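PDB 6QK4: membrane-bound lytic murein transglycosylase A, which probably cleaves the beta-1,4 linkage between MurNAc and GlcNAc in peptidoglycan, leaving a 1,6-anhydro bond in the MurNAc residue. Local coordinates for residues V175-D178 with D179-M183; R223-P226 with S227-D230. All blocks are in the same frame, centred on the assembly; numbering follows the deposited sequence.

Interaction 1: V175-D178 with D179-M183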
loop_
_atom_site.group_PDB
_atom_site.type_symbol
_atom_site.label_atom_id
_atom_site.label_comp_id
_atom_site.label_asym_id
_atom_site.label_seq_id
_atom_site.Cartn_x
_atom_site.Cartn_y
_atom_site.Cartn_z
ATOM N N VAL A 175 2.133 10.177 10.969
ATOM C CA VAL A 175 2.745 11.503 11.013
ATOM C C VAL A 175 3.992 11.421 11.895
ATOM O O VAL A 175 3.896 11.112 13.089
ATOM C CB VAL A 175 1.765 12.558 11.554
ATOM C CG1 VAL A 175 2.426 13.946 11.495
ATOM C CG2 VAL A 175 0.483 12.556 10.705
ATOM N N VAL A 176 5.154 11.651 11.295
ATOM C CA VAL A 176 6.400 11.703 12.052
ATOM C C VAL A 176 6.473 13.087 12.681
ATOM O O VAL A 176 6.503 14.083 11.958
ATOM C CB VAL A 176 7.604 11.450 11.143
ATOM C CG1 VAL A 176 8.881 11.664 11.918
ATOM C CG2 VAL A 176 7.529 10.035 10.577
ATOM N N LEU A 177 6.449 13.149 14.019
ATOM C CA LEU A 177 6.389 14.437 14.718
ATOM C C LEU A 177 7.776 14.939 15.094
ATOM O O LEU A 177 8.709 14.151 15.288
ATOM C CB LEU A 177 5.555 14.352 15.992
ATOM C CG LEU A 177 4.089 13.956 15.826
ATOM C CD1 LEU A 177 3.464 13.658 17.187
ATOM C CD2 LEU A 177 3.324 15.051 15.112
ATOM N N ASP A 178 7.882 16.264 15.268
ATOM C CA ASP A 178 9.186 16.871 15.523
ATOM C C ASP A 178 9.692 16.548 16.920
ATOM O O ASP A 178 10.876 16.771 17.192
ATOM C CB ASP A 178 9.146 18.387 15.302
ATOM C CG ASP A 178 8.228 19.116 16.292
ATOM O OD1 ASP A 178 7.426 18.462 16.996
ATOM O OD2 ASP A 178 8.307 20.354 16.347
ATOM N N ASP A 179 8.802 16.075 17.805
ATOM C CA ASP A 179 9.099 15.263 18.986
ATOM C C ASP A 179 10.288 14.342 18.808
ATOM O O ASP A 179 11.235 14.355 19.598
ATOM C CB ASP A 179 7.926 14.338 19.302
ATOM C CG ASP A 179 7.029 14.876 20.353
ATOM O OD1 ASP A 179 6.241 14.088 20.917
ATOM O OD2 ASP A 179 7.100 16.082 20.609
ATOM N N GLY A 180 10.210 13.523 17.768
ATOM C CA GLY A 180 10.848 12.232 17.744
ATOM C C GLY A 180 9.897 11.083 17.988
ATOM O O GLY A 180 10.351 9.945 18.135
ATOM N N THR A 181 8.598 11.349 18.072
ATOM C CA THR A 181 7.547 10.343 18.193
ATOM C C THR A 181 6.746 10.254 16.888
ATOM O O THR A 181 6.950 11.037 15.957
ATOM C CB THR A 181 6.632 10.675 19.377
ATOM O OG1 THR A 181 5.835 9.532 19.697
ATOM C CG2 THR A 181 5.720 11.818 19.060
ATOM N N VAL A 182 5.837 9.272 16.815
ATOM C CA VAL A 182 5.043 9.027 15.606
ATOM C C VAL A 182 3.577 8.983 16.002
ATOM O O VAL A 182 3.223 8.393 17.023
ATOM C CB VAL A 182 5.470 7.720 14.905
ATOM C CG1 VAL A 182 4.508 7.363 13.765
ATOM C CG2 VAL A 182 6.847 7.868 14.368
ATOM N N MET A 183 2.727 9.643 15.230
ATOM C CA MET A 183 1.296 9.622 15.486
ATOM C C MET A 183 0.607 8.903 14.341
ATOM O O MET A 183 0.734 9.333 13.190
ATOM C CB MET A 183 0.765 11.048 15.602
ATOM C CG MET A 183 -0.677 11.083 15.904
ATOM S SD MET A 183 -1.377 12.727 15.772
ATOM C CE MET A 183 -3.022 12.244 16.044
HETATM O O HOH W 1 5.413 17.873 18.234
#
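L177 meets T181 and M183 across the tight end of a beta hairpin, in the MltA specific insert domain, where strand 173-177 reverses into strand 182-190. Its CB sits 3.6 Å from T181 O and beside T181 CG2. CG, placed anti to the carbonyl carbon (chi1 -61°), also passes near T181 O. That torsion carries CD1 alongside T181 CG2, at 3.5 Å and so tighter than ordinary methyl contact, and CD1 reaches M183 CB at 4.1 Å. The L177 and T181 side chains run alongside each other, while that of M183 lies at a slant to L177.

The backbone bonds and the left-handed G180 are those of a type I turn with a G1 bulge, though D179, with phi only -32°, departs from the ideal angles. G180 N donates almost straight to L177 O at 3.0 Å, from well above the carbonyl plane, and L177 N returns a bond of 2.9 Å to T181 O. G180 has phi 102°, where a CB would jam against the preceding carbonyl oxygen. Next out from the turn, V176 and V182 form a non-hydrogen-bonded pair, and V176 also touches L110 and H112 of strand 101-114. Beyond it, on the other face, V175 and M183 form a hydrogen-bonded pair, with V175 N to M183 O and M183 N to V175 O both 2.8 Å.

D178 OD1 makes a weak bond to D179 N, whereas OD2 forms a salt bridge with R118. The chemistry thus divides: apolar L177 and M183 pack on V156, while D178 OD1 and D179 OD2, 4.3 Å apart, would probably disfavour each other, an effect the R118 salt bridge may offset.

Interaction 2: R223-P226 with S227-D230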
loop_
_atom_site.group_PDB
_atom_site.type_symbol
_atom_site.label_atom_id
_atom_site.label_comp_id
_atom_site.label_asym_id
_atom_site.label_seq_id
_atom_site.Cartn_x
_atom_site.Cartn_y
_atom_site.Cartn_z
ATOM N N ARG A 223 4.503 24.251 -5.829
ATOM C CA ARG A 223 5.749 24.984 -5.608
ATOM C C ARG A 223 5.892 26.145 -6.582
ATOM O O ARG A 223 6.393 27.221 -6.221
ATOM C CB ARG A 223 6.936 24.036 -5.765
ATOM C CG ARG A 223 8.089 24.318 -4.839
ATOM C CD ARG A 223 7.812 23.695 -3.482
ATOM N NE ARG A 223 8.104 22.262 -3.451
ATOM C CZ ARG A 223 7.191 21.304 -3.301
ATOM N NH1 ARG A 223 5.905 21.611 -3.171
ATOM N NH2 ARG A 223 7.565 20.032 -3.279
ATOM N N ALA A 224 5.468 25.939 -7.831
ATOM C CA ALA A 224 5.565 26.984 -8.839
ATOM C C ALA A 224 4.494 28.058 -8.681
ATOM O O ALA A 224 4.730 29.208 -9.062
ATOM C CB ALA A 224 5.478 26.367 -10.233
ATOM N N ASN A 225 3.323 27.713 -8.132
ATOM C CA ASN A 225 2.162 28.608 -8.101
ATOM C C ASN A 225 1.621 28.740 -6.680
ATOM O O ASN A 225 0.444 28.472 -6.425
ATOM C CB ASN A 225 1.071 28.095 -9.044
ATOM C CG ASN A 225 1.559 27.929 -10.491
ATOM O OD1 ASN A 225 1.299 28.772 -11.355
ATOM N ND2 ASN A 225 2.278 26.841 -10.752
ATOM N N PRO A 226 2.444 29.217 -5.733
ATOM C CA PRO A 226 2.042 29.151 -4.314
ATOM C C PRO A 226 0.772 29.910 -3.998
ATOM O O PRO A 226 0.051 29.532 -3.063
ATOM C CB PRO A 226 3.242 29.765 -3.575
ATOM C CG PRO A 226 3.796 30.765 -4.555
ATOM C CD PRO A 226 3.613 30.097 -5.934
ATOM N N SER A 227 0.483 30.980 -4.732
ATOM C CA SER A 227 -0.715 31.776 -4.509
ATOM C C SER A 227 -1.955 31.185 -5.175
ATOM O O SER A 227 -3.042 31.765 -5.056
ATOM C CB SER A 227 -0.481 33.202 -5.012
ATOM O OG SER A 227 -0.407 33.266 -6.435
ATOM N N ARG A 228 -1.824 30.058 -5.876
ATOM C CA ARG A 228 -2.976 29.357 -6.428
ATOM C C ARG A 228 -3.319 28.077 -5.665
ATOM O O ARG A 228 -4.317 27.412 -5.998
ATOM C CB ARG A 228 -2.713 29.005 -7.886
ATOM C CG ARG A 228 -2.715 30.231 -8.824
ATOM C CD ARG A 228 -3.373 29.806 -10.118
ATOM N NE ARG A 228 -2.467 29.717 -11.239
ATOM C CZ ARG A 228 -2.771 29.088 -12.372
ATOM N NH1 ARG A 228 -3.947 28.448 -12.491
ATOM N NH2 ARG A 228 -1.881 29.081 -13.371
ATOM N N VAL A 229 -2.513 27.695 -4.670
ATOM C CA VAL A 229 -2.684 26.356 -4.099
ATOM C C VAL A 229 -4.009 26.261 -3.357
ATOM O O VAL A 229 -4.747 25.275 -3.494
ATOM C CB VAL A 229 -1.501 25.995 -3.184
ATOM C CG1 VAL A 229 -1.759 24.654 -2.462
ATOM C CG2 VAL A 229 -0.236 25.890 -3.988
ATOM N N ASP A 230 -4.336 27.280 -2.553
ATOM C CA ASP A 230 -5.546 27.170 -1.743
ATOM C C ASP A 230 -6.777 26.994 -2.621
ATOM O O ASP A 230 -7.651 26.157 -2.325
ATOM C CB ASP A 230 -5.716 28.403 -0.856
ATOM C CG ASP A 230 -4.857 28.348 0.403
ATOM O OD1 ASP A 230 -4.139 27.344 0.606
ATOM O OD2 ASP A 230 -4.902 29.327 1.178
#
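N225 O accepts the backbone N-H of R228 at 2.8 Å in a nearly straight bond, and P226 and S227 between them have phi and psi close to the ideal type I values, S227 psi being -1°. These features define a type I turn, which links helix 215-224 to helix 229-234 within the MltA specific insert domain. The first helix ends at A224, and N225 is the first residue to leave helical backbone angles.

The side chains of N225 and R228 run side by side in the same direction, CB to CB 4.1 Å apart. N225 has CG anti to its carbonyl carbon (chi1 -57°), which puts the amide next to the guanidinium, yet the two planes stand 89° apart and OD1 stays 3.8 Å from R228 NH2, with no hydrogen bond formed. Each polar end is held elsewhere: N225 ND2 donates to W221 O, one turn back in the preceding helix, and R228 NH2 makes a salt bridge with E207. R228 also lies against W221.

The buried V229 side chain touches A222 of the first helix. Its CG2 methyl sits 3.6 Å from N225 O and 3.8 Å from P226 O.

Overall arrangement
From the N terminus, the chain first closes interaction 1, a hairpin that turns strand 173-177 directly into strand 182-190 beside strands 101-114 and 154-158. It then leaves the sheet region for helices 198-204 and 215-224, and interaction 2 turns the second of these into helix 229-234. Strand 240-244 follows, so the helix-to-helix turn belongs to an excursion that leaves from strand 182-190 and returns on its antiparallel neighbour, strand 240-244. The two local turns come in series, neither nested nor crossed. Their centres are 27 Å apart and their nearest atoms about 16 Å, without touching, although both fall inside the same insert-domain range.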